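Long-range contacts in 4-aminobutyrate transaminase (Acinetobacter baumannii, PDB 6WOP), which probably transfers the amino group of 4-aminobutyrate to 2-oxoglutarate, using pyridoxal 5'-phosphate as cofactor: residues I133-G138 with A170-P175; I179-A184 with A220-R225. All coordinates share one frame; numbering follows the deposited sequence.

Contact 1 (I133-G138 with A170-P175)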
loop_
_atom_site.group_PDB
_atom_site.type_symbol
_atom_site.label_atom_id
_atom_site.label_comp_id
_atom_site.label_asym_id
_atom_site.label_seq_id
_atom_site.Cartn_x
_atom_site.Cartn_y
_atom_site.Cartn_z
ATOM N N ILE A 133 2.911 5.886 13.611
ATOM C CA ILE A 133 2.059 7.011 13.929
ATOM C C ILE A 133 2.940 8.249 14.071
ATOM O O ILE A 133 3.907 8.247 14.850
ATOM C CB ILE A 133 1.252 6.750 15.217
ATOM C CG1 ILE A 133 0.269 5.621 14.990
ATOM C CG2 ILE A 133 0.478 8.029 15.641
ATOM C CD1 ILE A 133 -0.514 5.208 16.238
ATOM N N THR A 134 2.618 9.289 13.325
ATOM C CA THR A 134 3.253 10.586 13.460
ATOM C C THR A 134 2.151 11.600 13.777
ATOM O O THR A 134 1.000 11.239 14.067
ATOM C CB THR A 134 4.015 11.006 12.190
ATOM O OG1 THR A 134 3.102 10.958 11.098
ATOM C CG2 THR A 134 5.116 9.992 11.803
ATOM N N PHE A 135 2.496 12.901 13.739
ATOM C CA PHE A 135 1.571 13.932 14.186
ATOM C C PHE A 135 1.367 14.987 13.104
ATOM O O PHE A 135 2.261 15.295 12.322
ATOM C CB PHE A 135 2.094 14.582 15.492
ATOM C CG PHE A 135 2.026 13.657 16.642
ATOM C CD1 PHE A 135 3.041 12.707 16.870
ATOM C CD2 PHE A 135 0.949 13.675 17.469
ATOM C CE1 PHE A 135 2.946 11.794 17.953
ATOM C CE2 PHE A 135 0.846 12.784 18.540
ATOM C CZ PHE A 135 1.836 11.837 18.766
ATOM N N GLY A 136 0.179 15.568 13.095
ATOM C CA GLY A 136 -0.100 16.611 12.146
ATOM C C GLY A 136 0.908 17.723 12.350
ATOM O O GLY A 136 1.283 18.035 13.485
ATOM N N ASN A 137 1.348 18.306 11.239
ATOM C CA ASN A 137 2.366 19.358 11.174
ATOM C C ASN A 137 3.757 18.827 11.474
ATOM O O ASN A 137 4.733 19.623 11.429
ATOM C CB ASN A 137 2.030 20.535 12.088
ATOM C CG ASN A 137 0.629 21.033 11.852
ATOM O OD1 ASN A 137 0.328 21.450 10.724
ATOM N ND2 ASN A 137 -0.237 21.037 12.904
ATOM N N GLY A 138 3.921 17.530 11.752
ATOM C CA GLY A 138 5.254 16.987 11.918
ATOM C C GLY A 138 5.989 17.051 10.589
ATOM O O GLY A 138 5.372 17.003 9.514
ATOM N N ALA A 170 -1.796 11.654 14.270
ATOM C CA ALA A 170 -2.538 12.128 15.445
ATOM C C ALA A 170 -2.372 13.647 15.614
ATOM O O ALA A 170 -1.601 14.285 14.875
ATOM C CB ALA A 170 -2.051 11.376 16.693
ATOM N N ARG A 171 -3.051 14.199 16.616
ATOM C CA ARG A 171 -2.934 15.600 16.926
ATOM C C ARG A 171 -1.811 15.852 17.913
ATOM O O ARG A 171 -1.808 15.300 18.971
ATOM C CB ARG A 171 -4.192 16.158 17.611
ATOM C CG ARG A 171 -5.499 15.665 17.102
ATOM C CD ARG A 171 -5.832 16.195 15.756
ATOM N NE ARG A 171 -5.027 15.750 14.623
ATOM C CZ ARG A 171 -5.139 14.603 13.967
ATOM N NH1 ARG A 171 -5.993 13.664 14.340
ATOM N NH2 ARG A 171 -4.345 14.379 12.974
ATOM N N TYR A 172 -0.875 16.692 17.538
ATOM C CA TYR A 172 0.146 17.134 18.463
ATOM C C TYR A 172 -0.458 18.062 19.517
ATOM O O TYR A 172 -1.286 18.921 19.189
ATOM C CB TYR A 172 1.224 17.873 17.672
ATOM C CG TYR A 172 2.566 17.994 18.360
ATOM C CD1 TYR A 172 3.516 17.023 18.206
ATOM C CD2 TYR A 172 2.868 19.109 19.180
ATOM C CE1 TYR A 172 4.743 17.147 18.764
ATOM C CE2 TYR A 172 4.098 19.215 19.763
ATOM C CZ TYR A 172 5.034 18.241 19.541
ATOM O OH TYR A 172 6.304 18.380 20.098
ATOM N N PRO A 173 -0.018 17.960 20.780
ATOM C CA PRO A 173 -0.566 18.797 21.855
ATOM C C PRO A 173 -0.078 20.231 21.732
ATOM O O PRO A 173 1.144 20.492 21.710
ATOM C CB PRO A 173 -0.026 18.121 23.130
ATOM C CG PRO A 173 1.223 17.401 22.673
ATOM C CD PRO A 173 0.873 16.904 21.302
ATOM N N VAL A 174 -1.027 21.152 21.628
ATOM C CA VAL A 174 -0.758 22.593 21.532
ATOM C C VAL A 174 -1.811 23.271 22.402
ATOM O O VAL A 174 -2.844 23.731 21.898
ATOM C CB VAL A 174 -0.761 23.107 20.077
ATOM C CG1 VAL A 174 -0.367 24.545 20.030
ATOM C CG2 VAL A 174 0.250 22.322 19.208
ATOM N N PRO A 175 -1.619 23.319 23.722
ATOM C CA PRO A 175 -2.694 23.796 24.588
ATOM C C PRO A 175 -3.073 25.231 24.282
ATOM O O PRO A 175 -4.255 25.545 24.385
ATOM C CB PRO A 175 -2.104 23.646 26.005
ATOM C CG PRO A 175 -1.113 22.536 25.878
ATOM C CD PRO A 175 -0.511 22.720 24.488
HETATM O O HOH W 1 -1.172 18.124 15.064
#
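The Phe-135 ring takes the edge of the Tyr-172 ring on its face, a T-shaped pair with centroids 5.8 Å apart and planes at 90°. At the rim of the Phe-135 ring, near its plane, lie backbone atoms of the other segment: CD2 is 3.5 Å from Arg-171 O, with Tyr-172 N close by. Tyr-172 in turn has Phe-135 CB at its edge, 3.9 Å from CD1. The tyrosine CG stands anti to the backbone N (chi1 -160°), which carries the ring to the phenylalanine, and OH bonds to Glu-207 O. Phe-135 CE2 also rests on Ala-170 CB (3.7 Å). The backbones pair as parallel strands: Ala-170 N donates to Thr-134 O (2.8 Å) and Gly-136 N to Ala-170 O (2.8 Å), bracketing Phe-135. Water 1 links the two chains where they part, donating to Gly-136 O and accepting from Tyr-172 N, while Phe-135 to Gly-138 fold into a type II turn. Arg-171 NH2 forms a salt bridge with Glu-194 of the second subunit. Direct bonds and one water thus occupy the backbone groups that pair across the segments, whereas Arg-171 O, buried by the contact, has no hydrogen-bond partner in the model.

Contact 2 (I179-A184 with A220-R225)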
loop_
_atom_site.group_PDB
_atom_site.type_symbol
_atom_site.label_atom_id
_atom_site.label_comp_id
_atom_site.label_asym_id
_atom_site.label_seq_id
_atom_site.Cartn_x
_atom_site.Cartn_y
_atom_site.Cartn_z
ATOM N N ILE A 179 -5.687 22.392 21.806
ATOM C CA ILE A 179 -5.514 20.952 21.691
ATOM C C ILE A 179 -4.787 20.493 22.955
ATOM O O ILE A 179 -3.563 20.566 23.054
ATOM C CB ILE A 179 -4.767 20.557 20.420
ATOM C CG1 ILE A 179 -5.545 21.058 19.195
ATOM C CG2 ILE A 179 -4.539 19.044 20.346
ATOM C CD1 ILE A 179 -4.718 21.177 17.937
ATOM N N SER A 180 -5.552 20.044 23.946
ATOM C CA SER A 180 -4.991 19.655 25.227
ATOM C C SER A 180 -4.186 18.362 25.100
ATOM O O SER A 180 -4.253 17.638 24.097
ATOM C CB SER A 180 -6.105 19.483 26.249
ATOM O OG SER A 180 -6.969 18.432 25.834
ATOM N N VAL A 181 -3.396 18.081 26.134
ATOM C CA VAL A 181 -2.733 16.776 26.194
ATOM C C VAL A 181 -3.768 15.655 26.140
ATOM O O VAL A 181 -3.606 14.683 25.393
ATOM C CB VAL A 181 -1.873 16.694 27.458
ATOM C CG1 VAL A 181 -1.307 15.299 27.639
ATOM C CG2 VAL A 181 -0.741 17.768 27.363
ATOM N N ASP A 182 -4.885 15.803 26.880
ATOM C CA ASP A 182 -5.954 14.793 26.779
ATOM C C ASP A 182 -6.397 14.584 25.344
ATOM O O ASP A 182 -6.568 13.436 24.890
ATOM C CB ASP A 182 -7.145 15.226 27.603
ATOM C CG ASP A 182 -7.007 14.898 29.065
ATOM O OD1 ASP A 182 -6.104 14.150 29.435
ATOM O OD2 ASP A 182 -7.839 15.379 29.844
ATOM N N ALA A 183 -6.659 15.685 24.617
ATOM C CA ALA A 183 -7.151 15.526 23.243
ATOM C C ALA A 183 -6.125 14.856 22.368
ATOM O O ALA A 183 -6.481 14.092 21.452
ATOM C CB ALA A 183 -7.525 16.874 22.650
ATOM N N ALA A 184 -4.839 15.198 22.555
ATOM C CA ALA A 184 -3.797 14.575 21.743
ATOM C C ALA A 184 -3.689 13.084 22.044
ATOM O O ALA A 184 -3.553 12.246 21.135
ATOM C CB ALA A 184 -2.450 15.321 22.004
ATOM N N ALA A 220 5.631 17.882 28.904
ATOM C CA ALA A 220 6.142 16.691 29.597
ATOM C C ALA A 220 5.036 15.651 29.833
ATOM O O ALA A 220 5.270 14.444 29.706
ATOM C CB ALA A 220 6.779 17.057 30.953
ATOM N N GLU A 221 3.840 16.096 30.216
ATOM C CA GLU A 221 2.766 15.142 30.502
ATOM C C GLU A 221 2.419 14.333 29.258
ATOM O O GLU A 221 2.060 13.141 29.339
ATOM C CB GLU A 221 1.521 15.880 31.024
ATOM C CG GLU A 221 0.301 14.968 31.281
ATOM C CD GLU A 221 -1.014 15.755 31.304
ATOM O OE1 GLU A 221 -0.990 17.013 31.253
ATOM O OE2 GLU A 221 -2.074 15.115 31.364
ATOM N N PHE A 222 2.526 14.952 28.085
ATOM C CA PHE A 222 2.208 14.197 26.887
ATOM C C PHE A 222 3.244 13.097 26.646
ATOM O O PHE A 222 2.882 11.961 26.332
ATOM C CB PHE A 222 2.097 15.124 25.671
ATOM C CG PHE A 222 1.664 14.366 24.392
ATOM C CD1 PHE A 222 0.362 13.931 24.243
ATOM C CD2 PHE A 222 2.572 14.058 23.422
ATOM C CE1 PHE A 222 -0.011 13.243 23.117
ATOM C CE2 PHE A 222 2.200 13.398 22.278
ATOM C CZ PHE A 222 0.901 12.987 22.129
ATOM N N LEU A 223 4.541 13.419 26.789
ATOM C CA LEU A 223 5.575 12.397 26.664
ATOM C C LEU A 223 5.397 11.262 27.649
ATOM O O LEU A 223 5.579 10.095 27.283
ATOM C CB LEU A 223 6.971 13.001 26.873
ATOM C CG LEU A 223 7.648 13.614 25.664
ATOM C CD1 LEU A 223 9.067 14.023 26.018
ATOM C CD2 LEU A 223 7.651 12.696 24.402
ATOM N N LYS A 224 5.078 11.586 28.912
ATOM C CA LYS A 224 4.964 10.487 29.856
ATOM C C LYS A 224 3.730 9.650 29.551
ATOM O O LYS A 224 3.781 8.420 29.575
ATOM C CB LYS A 224 4.864 11.004 31.294
ATOM C CG LYS A 224 6.033 11.914 31.679
ATOM C CD LYS A 224 5.878 12.606 33.057
ATOM C CE LYS A 224 6.556 14.006 33.144
ATOM N NZ LYS A 224 7.913 14.024 33.751
ATOM N N ARG A 225 2.612 10.218 29.186
ATOM C CA ARG A 225 1.465 9.409 28.802
ATOM C C ARG A 225 1.720 8.599 27.525
ATOM O O ARG A 225 1.387 7.463 27.436
ATOM C CB ARG A 225 0.223 10.238 28.745
ATOM C CG ARG A 225 -0.221 10.617 30.137
ATOM C CD ARG A 225 -1.314 11.623 30.147
ATOM N NE ARG A 225 -2.545 11.108 29.627
ATOM C CZ ARG A 225 -3.599 11.851 29.386
ATOM N NH1 ARG A 225 -3.577 13.123 29.645
ATOM N NH2 ARG A 225 -4.673 11.319 28.900
HETATM O O HOH W 2 -7.537 11.366 27.517
HETATM O O HOH W 3 -4.728 15.911 31.753
#
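Val-181 lays its CG1 methyl over the first turn of helix 220-233, against Glu-221 CD (3.7 Å) on one residue and Phe-222 CB (3.9 Å) on the next. With CG1 anti to the backbone N (chi1 173°), this branch reaches the edge of the Phe-222 ring, near its plane, and also meets Arg-225 NH1. Ala-184, one turn further along its helix, presses CB on Phe-222 CE1 at 3.4 Å, a tight apolar contact made obliquely to the ring. Beside this patch runs a salt-bridge network. Arg-225 NH1 donates to Asp-182 OD1 (2.7 Å, 158°), meeting the oxygen nearly along its C-O bond and within the guanidinium plane; NH2 adds a weak bond to the same oxygen at 3.2 Å. Both nitrogens share OD1, and with the carboxylate and guanidinium planes 77° apart the pair is not the flat two-oxygen kind. NH1 also donates to Glu-221 OE2 (3.0 Å), which it meets from above that carboxylate plane. Water 3 donates to both Asp-182 OD1 and Glu-221 OE2, and with the arginine it probably eases the closeness of the two acids. Arg-225 NH2 also hydrogen-bonds a tartrate, probably from the crystallisation liquor. Ser-180 N-caps helix 181-194, its OG accepting from Ala-183 N (3.0 Å). The contact joins the opening turns of two helices: helix 181-194, which follows edge strand 167-170, and helix 220-233, which leads into strand 236-240. Ile-185 of helix 181-194 also touches the side chains of Phe-222 and Arg-225.

In the fold
The two contacts have centres about 10 Å apart and lie in series along the chain. Contact 1 joins neighbouring strands 131-135 and 167-170 at one border of the mixed seven-stranded sheet, while contact 2 joins helices 181-194 and 220-233, between which the chain runs through strand 201-206, next to 131-135 in that sheet, and the small antiparallel pair 209-210 and 216-217. The loop leaving strand 167-170 connects them: Val-174 N probably bonds to Ile-179 O (3.0 Å), and Pro-173 CG packs on Phe-222 CG (3.5 Å). This loop lets border strand and helix starts pack together in what is, in this family, the large, cofactor-binding domain.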